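Local structure of 401aa long hypothetical glucose-1-phosphate thymidylyltransferase (Sulfolobus tokodaii, 2GGO) at residues S292-I306 with L309-F323. The protein probably acts as a bifunctional enzyme of UDP-N-acetylglucosamine and UDP-N-acetylgalactosamine synthesis, with nucleotidyltransferase and hexapeptide-repeat acyltransferase sections. Sequence-based numbering, arbitrary orientation.
Sequences SVEVKESVIMEGSKI and LSYVGDSVIAEDVNF
Inside the stack, the CD1 methyl of Ile306 sits over one face of the Phe323 ring, 4.2 Å from the ring centroid, in a CH-pi contact. The same methyl also meets Ile317 CD1. With chi1 at -45° and chi2 much the same, CD1 of Ile306 is carried toward the neighbouring segment, and its other branch, CG2, presses on Ser310 CB at a tight 3.5 Å. Val312 fills the next hollow: its CG2 lies against Ile306 CG2, and its CG1 reaches Ile300 CD1 and Ser298 OG. Ile300 CG1 rests on Ile317 CD1, and Val295 CG2 rests on Val312 CB, each stacked on its counterpart in the next coil. These are successive coils of the left-handed parallel beta-helix formed by hexapeptide repeats. Strands 294-296 and 311-313 run parallel, 2° apart, with Val295 and Val312 on the inner face. On the outer, Glu294 crosses the Tyr311 ring obliquely, its carboxylate paired with Arg278. At one corner, the bent Lys296 chain brings NZ 2.8 Å from Asp314 OD2 in a salt bridge, on the syn side and somewhat out of the carboxylate plane. A water joins NZ to Asp314 OD1. Arg352 and Asn331 also hold this carboxylate. The positive groups here probably offset the closeness of the Glu297 carboxylate, itself paired with Lys220. An alanine in place of Asp314 is likely to deprive Lys296 of its anionic mate and leave its end free to swing. At another corner, Ser304 OG plugs the turn of the next coil. It donates to Ala318 O at 2.6 Å and accepts from Val321 N at 2.9 Å, the latter nearly straight at 173°. Met301 extends along the outside, where its CE meets Val316 CG1 at 3.8 Å and helix 212-225 packs over both.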
ATOM      1  N   SER A 292     -24.379 -14.580   9.690  1.00 17.94           N
ATOM      2  CA  SER A 292     -23.502 -15.687   9.362  1.00 17.11           C
ATOM      3  C   SER A 292     -22.372 -15.361   8.454  1.00 17.73           C
ATOM      4  O   SER A 292     -22.019 -16.220   7.611  1.00 16.82           O
ATOM      5  CB  SER A 292     -24.265 -16.871   8.761  1.00 15.54           C
ATOM      6  OG  SER A 292     -25.351 -17.323   9.552  1.00 13.52           O
ATOM      7  N   VAL A 293     -21.802 -14.159   8.600  1.00 17.04           N
ATOM      8  CA  VAL A 293     -20.610 -13.765   7.871  1.00 17.54           C
ATOM      9  C   VAL A 293     -19.460 -13.648   8.850  1.00 18.81           C
ATOM     10  O   VAL A 293     -19.576 -13.005   9.923  1.00 17.05           O
ATOM     11  CB  VAL A 293     -20.828 -12.441   7.077  1.00 17.24           C
ATOM     12  CG1 VAL A 293     -19.525 -11.957   6.453  1.00 12.16           C
ATOM     13  CG2 VAL A 293     -21.901 -12.623   6.052  1.00 15.99           C
ATOM     14  N   GLU A 294     -18.319 -14.262   8.513  1.00 16.50           N
ATOM     15  CA  GLU A 294     -17.176 -14.193   9.425  1.00 18.63           C
ATOM     16  C   GLU A 294     -16.013 -13.583   8.592  1.00 18.29           C
ATOM     17  O   GLU A 294     -15.819 -13.917   7.414  1.00 16.56           O
ATOM     18  CB  GLU A 294     -16.868 -15.594  10.016  1.00 17.16           C
ATOM     19  CG  GLU A 294     -15.607 -15.714  11.015  1.00 14.84           C
ATOM     20  CD  GLU A 294     -15.201 -17.133  11.353  1.00 20.87           C
ATOM     21  OE1 GLU A 294     -16.008 -18.076  11.377  1.00 18.84           O
ATOM     22  OE2 GLU A 294     -14.004 -17.346  11.599  1.00 19.74           O
ATOM     23  N   VAL A 295     -15.260 -12.671   9.209  1.00 19.39           N
ATOM     24  CA  VAL A 295     -14.108 -12.029   8.589  1.00 20.04           C
ATOM     25  C   VAL A 295     -12.938 -12.087   9.549  1.00 21.47           C
ATOM     26  O   VAL A 295     -13.127 -11.975  10.759  1.00 19.23           O
ATOM     27  CB  VAL A 295     -14.421 -10.528   8.246  1.00 20.79           C
ATOM     28  CG1 VAL A 295     -13.190  -9.821   7.666  1.00 20.89           C
ATOM     29  CG2 VAL A 295     -15.587 -10.418   7.315  1.00 21.48           C
ATOM     30  N   LYS A 296     -11.744 -12.315   8.992  1.00 20.79           N
ATOM     31  CA  LYS A 296     -10.540 -12.371   9.787  1.00 22.55           C
ATOM     32  C   LYS A 296      -9.384 -11.819   8.998  1.00 21.39           C
ATOM     33  O   LYS A 296      -9.171 -12.194   7.823  1.00 21.30           O
ATOM     34  CB  LYS A 296     -10.218 -13.831  10.126  1.00 22.72           C
ATOM     35  CG  LYS A 296      -9.205 -13.953  11.273  1.00 25.60           C
ATOM     36  CD  LYS A 296      -8.258 -15.071  10.973  1.00 26.08           C
ATOM     37  CE  LYS A 296      -7.873 -15.163   9.566  1.00 28.28           C
ATOM     38  NZ  LYS A 296      -6.735 -16.157   9.430  1.00 25.26           N
ATOM     39  N   GLU A 297      -8.588 -10.988   9.636  1.00 20.20           N
ATOM     40  CA  GLU A 297      -7.399 -10.460   8.966  1.00 19.81           C
ATOM     41  C   GLU A 297      -7.578 -10.084   7.526  1.00 18.02           C
ATOM     42  O   GLU A 297      -6.886 -10.587   6.629  1.00 17.64           O
ATOM     43  CB  GLU A 297      -6.241 -11.437   9.045  1.00 19.58           C
ATOM     44  CG  GLU A 297      -4.922 -10.693   8.992  1.00 23.81           C
ATOM     45  CD  GLU A 297      -3.816 -11.454   9.678  1.00 29.79           C
ATOM     46  OE1 GLU A 297      -2.740 -11.642   9.070  1.00 35.08           O
ATOM     47  OE2 GLU A 297      -4.036 -11.877  10.836  1.00 37.45           O
ATOM     48  N   SER A 298      -8.467  -9.154   7.270  1.00 16.65           N
ATOM     49  CA  SER A 298      -8.661  -8.681   5.889  1.00 14.48           C
ATOM     50  C   SER A 298      -8.999  -7.222   5.879  1.00 14.92           C
ATOM     51  O   SER A 298      -9.478  -6.689   6.857  1.00 16.54           O
ATOM     52  CB  SER A 298      -9.831  -9.433   5.204  1.00 14.47           C
ATOM     53  OG  SER A 298      -9.809 -10.771   5.622  1.00 15.87           O
ATOM     54  N   VAL A 299      -8.812  -6.623   4.720  1.00 17.08           N
ATOM     55  CA  VAL A 299      -9.057  -5.240   4.482  1.00 17.50           C
ATOM     56  C   VAL A 299     -10.150  -5.246   3.453  1.00 17.56           C
ATOM     57  O   VAL A 299     -10.007  -5.827   2.360  1.00 18.87           O
ATOM     58  CB  VAL A 299      -7.789  -4.560   3.914  1.00 16.89           C
ATOM     59  CG1 VAL A 299      -8.013  -3.063   3.772  1.00 18.32           C
ATOM     60  CG2 VAL A 299      -6.582  -4.862   4.882  1.00 15.78           C
ATOM     61  N   ILE A 300     -11.247  -4.633   3.805  1.00 19.26           N
ATOM     62  CA  ILE A 300     -12.411  -4.603   2.899  1.00 18.46           C
ATOM     63  C   ILE A 300     -12.709  -3.106   2.730  1.00 19.34           C
ATOM     64  O   ILE A 300     -13.024  -2.409   3.671  1.00 19.07           O
ATOM     65  CB  ILE A 300     -13.605  -5.395   3.518  1.00 20.23           C
ATOM     66  CG1 ILE A 300     -13.253  -6.899   3.710  1.00 18.77           C
ATOM     67  CG2 ILE A 300     -14.830  -5.329   2.665  1.00  8.80           C
ATOM     68  CD1 ILE A 300     -14.292  -7.674   4.599  1.00 18.06           C
ATOM     69  N   MET A 301     -12.526  -2.634   1.502  1.00 20.37           N
ATOM     70  CA  MET A 301     -12.589  -1.225   1.176  1.00 20.37           C
ATOM     71  C   MET A 301     -14.002  -0.683   1.030  1.00 21.14           C
ATOM     72  O   MET A 301     -15.012  -1.377   1.279  1.00 22.03           O
ATOM     73  CB  MET A 301     -11.687  -0.944  -0.040  1.00 19.46           C
ATOM     74  CG  MET A 301     -10.200  -1.302   0.203  1.00 19.05           C
ATOM     75  SD  MET A 301      -9.082  -1.185  -1.199  1.00 21.74           S
ATOM     76  CE  MET A 301      -7.623  -1.860  -0.419  1.00 20.71           C
ATOM     77  N   GLU A 302     -14.069   0.572   0.611  1.00 21.18           N
ATOM     78  CA  GLU A 302     -15.247   1.446   0.754  1.00 22.66           C
ATOM     79  C   GLU A 302     -16.532   0.866   0.161  1.00 21.53           C
ATOM     80  O   GLU A 302     -16.561   0.578  -1.030  1.00 23.81           O
ATOM     81  CB  GLU A 302     -14.976   2.776   0.014  1.00 21.29           C
ATOM     82  CG  GLU A 302     -13.768   3.566   0.510  1.00 29.82           C
ATOM     83  CD  GLU A 302     -12.448   3.248  -0.201  1.00 35.31           C
ATOM     84  OE1 GLU A 302     -12.341   2.211  -0.865  1.00 34.83           O
ATOM     85  OE2 GLU A 302     -11.487   4.056  -0.089  1.00 40.20           O
ATOM     86  N   GLY A 303     -17.605   0.835   0.951  1.00 23.27           N
ATOM     87  CA  GLY A 303     -18.912   0.438   0.456  1.00 21.52           C
ATOM     88  C   GLY A 303     -19.028  -1.009  -0.028  1.00 21.98           C
ATOM     89  O   GLY A 303     -20.008  -1.366  -0.651  1.00 23.09           O
ATOM     90  N   SER A 304     -18.039  -1.843   0.248  1.00 21.98           N
ATOM     91  CA  SER A 304     -18.108  -3.277  -0.123  1.00 20.42           C
ATOM     92  C   SER A 304     -19.000  -4.052   0.787  1.00 20.56           C
ATOM     93  O   SER A 304     -19.108  -3.750   1.937  1.00 18.58           O
ATOM     94  CB  SER A 304     -16.747  -3.890  -0.152  1.00 20.22           C
ATOM     95  OG  SER A 304     -16.100  -3.429  -1.334  1.00 21.79           O
ATOM     96  N   LYS A 305     -19.688  -5.044   0.250  1.00 18.60           N
ATOM     97  CA  LYS A 305     -20.772  -5.662   0.969  1.00 20.29           C
ATOM     98  C   LYS A 305     -20.623  -7.188   1.010  1.00 19.85           C
ATOM     99  O   LYS A 305     -20.566  -7.831  -0.050  1.00 16.47           O
ATOM    100  CB  LYS A 305     -22.044  -5.309   0.257  1.00 21.72           C
ATOM    101  CG  LYS A 305     -22.589  -3.885   0.620  1.00 26.25           C
ATOM    102  CD  LYS A 305     -24.077  -3.732   0.194  1.00 25.20           C
ATOM    103  CE  LYS A 305     -24.249  -2.957  -1.136  1.00 34.97           C
ATOM    104  NZ  LYS A 305     -25.642  -3.047  -1.794  1.00 34.36           N
ATOM    105  N   ILE A 306     -20.597  -7.775   2.202  1.00 19.05           N
ATOM    106  CA  ILE A 306     -20.515  -9.252   2.350  1.00 20.36           C
ATOM    107  C   ILE A 306     -21.720  -9.652   3.164  1.00 19.64           C
ATOM    108  O   ILE A 306     -21.595  -9.802   4.357  1.00 19.28           O
ATOM    109  CB  ILE A 306     -19.280  -9.766   3.189  1.00 20.94           C
ATOM    110  CG1 ILE A 306     -17.945  -9.133   2.875  1.00 20.24           C
ATOM    111  CG2 ILE A 306     -19.101 -11.254   3.013  1.00 19.63           C
ATOM    112  CD1 ILE A 306     -17.648  -8.984   1.380  1.00 16.22           C
ATOM    113  N   LEU A 309     -23.666 -15.580   4.816  1.00 12.57           N
ATOM    114  CA  LEU A 309     -23.136 -16.943   4.657  1.00  7.55           C
ATOM    115  C   LEU A 309     -21.796 -17.062   4.012  1.00 11.63           C
ATOM    116  O   LEU A 309     -21.514 -18.066   3.343  1.00 11.19           O
ATOM    117  CB  LEU A 309     -24.180 -17.826   4.018  1.00  8.94           C
ATOM    118  CG  LEU A 309     -25.465 -17.965   4.895  1.00  2.00           C
ATOM    119  CD1 LEU A 309     -26.790 -18.348   4.057  1.00  2.00           C
ATOM    120  CD2 LEU A 309     -25.321 -19.086   5.768  1.00  2.00           C
ATOM    121  N   SER A 310     -20.903 -16.213   4.510  1.00 11.62           N
ATOM    122  CA  SER A 310     -19.597 -15.977   3.952  1.00 12.44           C
ATOM    123  C   SER A 310     -18.461 -15.979   4.981  1.00 12.10           C
ATOM    124  O   SER A 310     -18.620 -15.576   6.194  1.00 12.02           O
ATOM    125  CB  SER A 310     -19.672 -14.702   3.103  1.00 14.83           C
ATOM    126  OG  SER A 310     -20.101 -15.067   1.765  1.00 16.80           O
ATOM    127  N   TYR A 311     -17.303 -16.509   4.569  1.00 15.36           N
ATOM    128  CA  TYR A 311     -16.113 -16.417   5.356  1.00 14.66           C
ATOM    129  C   TYR A 311     -15.095 -15.637   4.511  1.00 16.37           C
ATOM    130  O   TYR A 311     -14.816 -16.041   3.386  1.00 13.01           O
ATOM    131  CB  TYR A 311     -15.557 -17.869   5.617  1.00 18.71           C
ATOM    132  CG  TYR A 311     -14.242 -17.811   6.373  1.00 18.31           C
ATOM    133  CD1 TYR A 311     -14.146 -17.151   7.553  1.00 16.69           C
ATOM    134  CD2 TYR A 311     -13.104 -18.254   5.794  1.00 21.58           C
ATOM    135  CE1 TYR A 311     -12.905 -16.994   8.176  1.00 19.69           C
ATOM    136  CE2 TYR A 311     -11.926 -18.175   6.379  1.00 22.74           C
ATOM    137  CZ  TYR A 311     -11.801 -17.566   7.577  1.00 20.68           C
ATOM    138  OH  TYR A 311     -10.550 -17.465   8.151  1.00 22.82           O
ATOM    139  N   VAL A 312     -14.490 -14.564   5.051  1.00 13.86           N
ATOM    140  CA  VAL A 312     -13.377 -13.840   4.381  1.00 16.05           C
ATOM    141  C   VAL A 312     -12.202 -13.888   5.314  1.00 14.86           C
ATOM    142  O   VAL A 312     -12.266 -13.322   6.384  1.00 15.12           O
ATOM    143  CB  VAL A 312     -13.755 -12.336   4.073  1.00 17.21           C
ATOM    144  CG1 VAL A 312     -12.709 -11.572   3.309  1.00 15.50           C
ATOM    145  CG2 VAL A 312     -15.044 -12.293   3.230  1.00 19.13           C
ATOM    146  N   GLY A 313     -11.111 -14.533   4.942  1.00 10.30           N
ATOM    147  CA  GLY A 313      -9.981 -14.690   5.870  1.00 11.15           C
ATOM    148  C   GLY A 313      -8.778 -14.267   5.073  1.00 12.02           C
ATOM    149  O   GLY A 313      -8.805 -14.417   3.855  1.00  8.25           O
ATOM    150  N   ASP A 314      -7.877 -13.472   5.671  1.00 11.36           N
ATOM    151  CA  ASP A 314      -6.604 -13.076   5.053  1.00 14.34           C
ATOM    152  C   ASP A 314      -6.667 -12.510   3.665  1.00 13.71           C
ATOM    153  O   ASP A 314      -5.796 -12.786   2.816  1.00 16.61           O
ATOM    154  CB  ASP A 314      -5.728 -14.265   4.987  1.00 13.10           C
ATOM    155  CG  ASP A 314      -5.528 -14.899   6.367  1.00 18.02           C
ATOM    156  OD1 ASP A 314      -4.760 -14.248   7.128  1.00 24.26           O
ATOM    157  OD2 ASP A 314      -6.139 -15.994   6.684  1.00 18.44           O
ATOM    158  N   SER A 315      -7.640 -11.697   3.413  1.00 16.77           N
ATOM    159  CA  SER A 315      -7.852 -11.181   2.069  1.00 13.85           C
ATOM    160  C   SER A 315      -7.857  -9.681   1.954  1.00 16.49           C
ATOM    161  O   SER A 315      -7.937  -8.982   2.965  1.00 17.78           O
ATOM    162  CB  SER A 315      -9.181 -11.704   1.570  1.00 12.69           C
ATOM    163  OG  SER A 315      -9.264 -13.132   1.893  1.00  6.67           O
ATOM    164  N   VAL A 316      -7.763  -9.206   0.724  1.00 18.46           N
ATOM    165  CA  VAL A 316      -7.912  -7.756   0.475  1.00 19.29           C
ATOM    166  C   VAL A 316      -9.026  -7.565  -0.515  1.00 19.17           C
ATOM    167  O   VAL A 316      -8.936  -8.057  -1.644  1.00 16.30           O
ATOM    168  CB  VAL A 316      -6.678  -7.094  -0.138  1.00 20.83           C
ATOM    169  CG1 VAL A 316      -7.009  -5.603  -0.420  1.00 21.68           C
ATOM    170  CG2 VAL A 316      -5.481  -7.139   0.834  1.00 18.71           C
ATOM    171  N   ILE A 317     -10.076  -6.862  -0.119  1.00 17.29           N
ATOM    172  CA  ILE A 317     -11.209  -6.730  -1.041  1.00 16.60           C
ATOM    173  C   ILE A 317     -11.451  -5.261  -1.354  1.00 15.97           C
ATOM    174  O   ILE A 317     -11.581  -4.450  -0.462  1.00 17.78           O
ATOM    175  CB  ILE A 317     -12.469  -7.337  -0.425  1.00 16.27           C
ATOM    176  CG1 ILE A 317     -12.361  -8.841  -0.274  1.00 14.18           C
ATOM    177  CG2 ILE A 317     -13.729  -7.063  -1.207  1.00 13.37           C
ATOM    178  CD1 ILE A 317     -13.572  -9.275   0.621  1.00 16.31           C
ATOM    179  N   ALA A 318     -11.522  -4.921  -2.632  1.00 14.51           N
ATOM    180  CA  ALA A 318     -11.431  -3.535  -2.988  1.00 15.66           C
ATOM    181  C   ALA A 318     -12.787  -2.855  -2.853  1.00 16.31           C
ATOM    182  O   ALA A 318     -13.607  -3.334  -2.014  1.00 18.92           O
ATOM    183  CB  ALA A 318     -10.787  -3.367  -4.319  1.00 12.65           C
ATOM    184  N   GLU A 319     -13.051  -1.756  -3.556  1.00 16.94           N
ATOM    185  CA  GLU A 319     -14.272  -0.989  -3.297  1.00 17.57           C
ATOM    186  C   GLU A 319     -15.456  -1.444  -4.087  1.00 18.55           C
ATOM    187  O   GLU A 319     -15.314  -1.968  -5.166  1.00 19.44           O
ATOM    188  CB  GLU A 319     -14.045   0.539  -3.542  1.00 18.77           C
ATOM    189  CG  GLU A 319     -13.857   1.022  -5.068  1.00 17.87           C
ATOM    190  CD  GLU A 319     -12.529   0.665  -5.682  1.00 22.25           C
ATOM    191  OE1 GLU A 319     -11.688   0.134  -4.974  1.00 23.53           O
ATOM    192  OE2 GLU A 319     -12.298   0.898  -6.895  1.00 23.40           O
ATOM    193  N   ASP A 320     -16.629  -1.237  -3.533  1.00 20.60           N
ATOM    194  CA  ASP A 320     -17.921  -1.598  -4.129  1.00 21.47           C
ATOM    195  C   ASP A 320     -18.003  -3.035  -4.645  1.00 20.01           C
ATOM    196  O   ASP A 320     -18.503  -3.283  -5.727  1.00 16.17           O
ATOM    197  CB  ASP A 320     -18.341  -0.539  -5.151  1.00 23.93           C
ATOM    198  CG  ASP A 320     -18.418   0.888  -4.537  1.00 33.17           C
ATOM    199  OD1 ASP A 320     -19.009   1.039  -3.418  1.00 41.35           O
ATOM    200  OD2 ASP A 320     -17.901   1.886  -5.159  1.00 39.84           O
ATOM    201  N   VAL A 321     -17.508  -3.992  -3.846  1.00 17.44           N
ATOM    202  CA  VAL A 321     -17.600  -5.406  -4.160  1.00 15.14           C
ATOM    203  C   VAL A 321     -18.850  -5.911  -3.508  1.00 17.23           C
ATOM    204  O   VAL A 321     -19.252  -5.364  -2.471  1.00 15.65           O
ATOM    205  CB  VAL A 321     -16.341  -6.190  -3.711  1.00 12.77           C
ATOM    206  CG1 VAL A 321     -16.440  -7.805  -4.111  1.00  6.03           C
ATOM    207  CG2 VAL A 321     -15.110  -5.637  -4.494  1.00 11.92           C
ATOM    208  N   ASN A 322     -19.547  -6.853  -4.143  1.00 17.51           N
ATOM    209  CA  ASN A 322     -20.675  -7.514  -3.460  1.00 18.58           C
ATOM    210  C   ASN A 322     -20.446  -8.977  -3.463  1.00 16.96           C
ATOM    211  O   ASN A 322     -20.251  -9.468  -4.483  1.00 15.63           O
ATOM    212  CB  ASN A 322     -22.059  -7.249  -4.143  1.00 20.28           C
ATOM    213  CG  ASN A 322     -22.406  -5.730  -4.198  1.00 27.18           C
ATOM    214  OD1 ASN A 322     -22.727  -5.102  -3.197  1.00 30.99           O
ATOM    215  ND2 ASN A 322     -22.249  -5.133  -5.383  1.00 33.70           N
ATOM    216  N   PHE A 323     -20.572  -9.643  -2.312  1.00 15.94           N
ATOM    217  CA  PHE A 323     -20.517 -11.089  -2.297  1.00 13.71           C
ATOM    218  C   PHE A 323     -21.845 -11.656  -2.425  1.00 13.50           C
ATOM    219  O   PHE A 323     -22.686 -11.425  -1.564  1.00 16.22           O
ATOM    220  CB  PHE A 323     -19.801 -11.703  -1.029  1.00  6.54           C
ATOM    221  CG  PHE A 323     -18.317 -11.814  -1.257  1.00  9.40           C
ATOM    222  CD1 PHE A 323     -17.772 -11.159  -2.352  1.00 15.05           C
ATOM    223  CD2 PHE A 323     -17.483 -12.560  -0.455  1.00 12.75           C
ATOM    224  CE1 PHE A 323     -16.376 -11.272  -2.632  1.00 17.37           C
ATOM    225  CE2 PHE A 323     -16.128 -12.655  -0.696  1.00 13.73           C
ATOM    226  CZ  PHE A 323     -15.582 -11.975  -1.776  1.00 14.46           C
TER
HETATM  227  O   HOH W   1      -3.867 -15.365   9.592  1.00 40.53           O
HETATM  228  O   HOH W   2     -21.796  -2.211  -3.400  1.00 66.20           O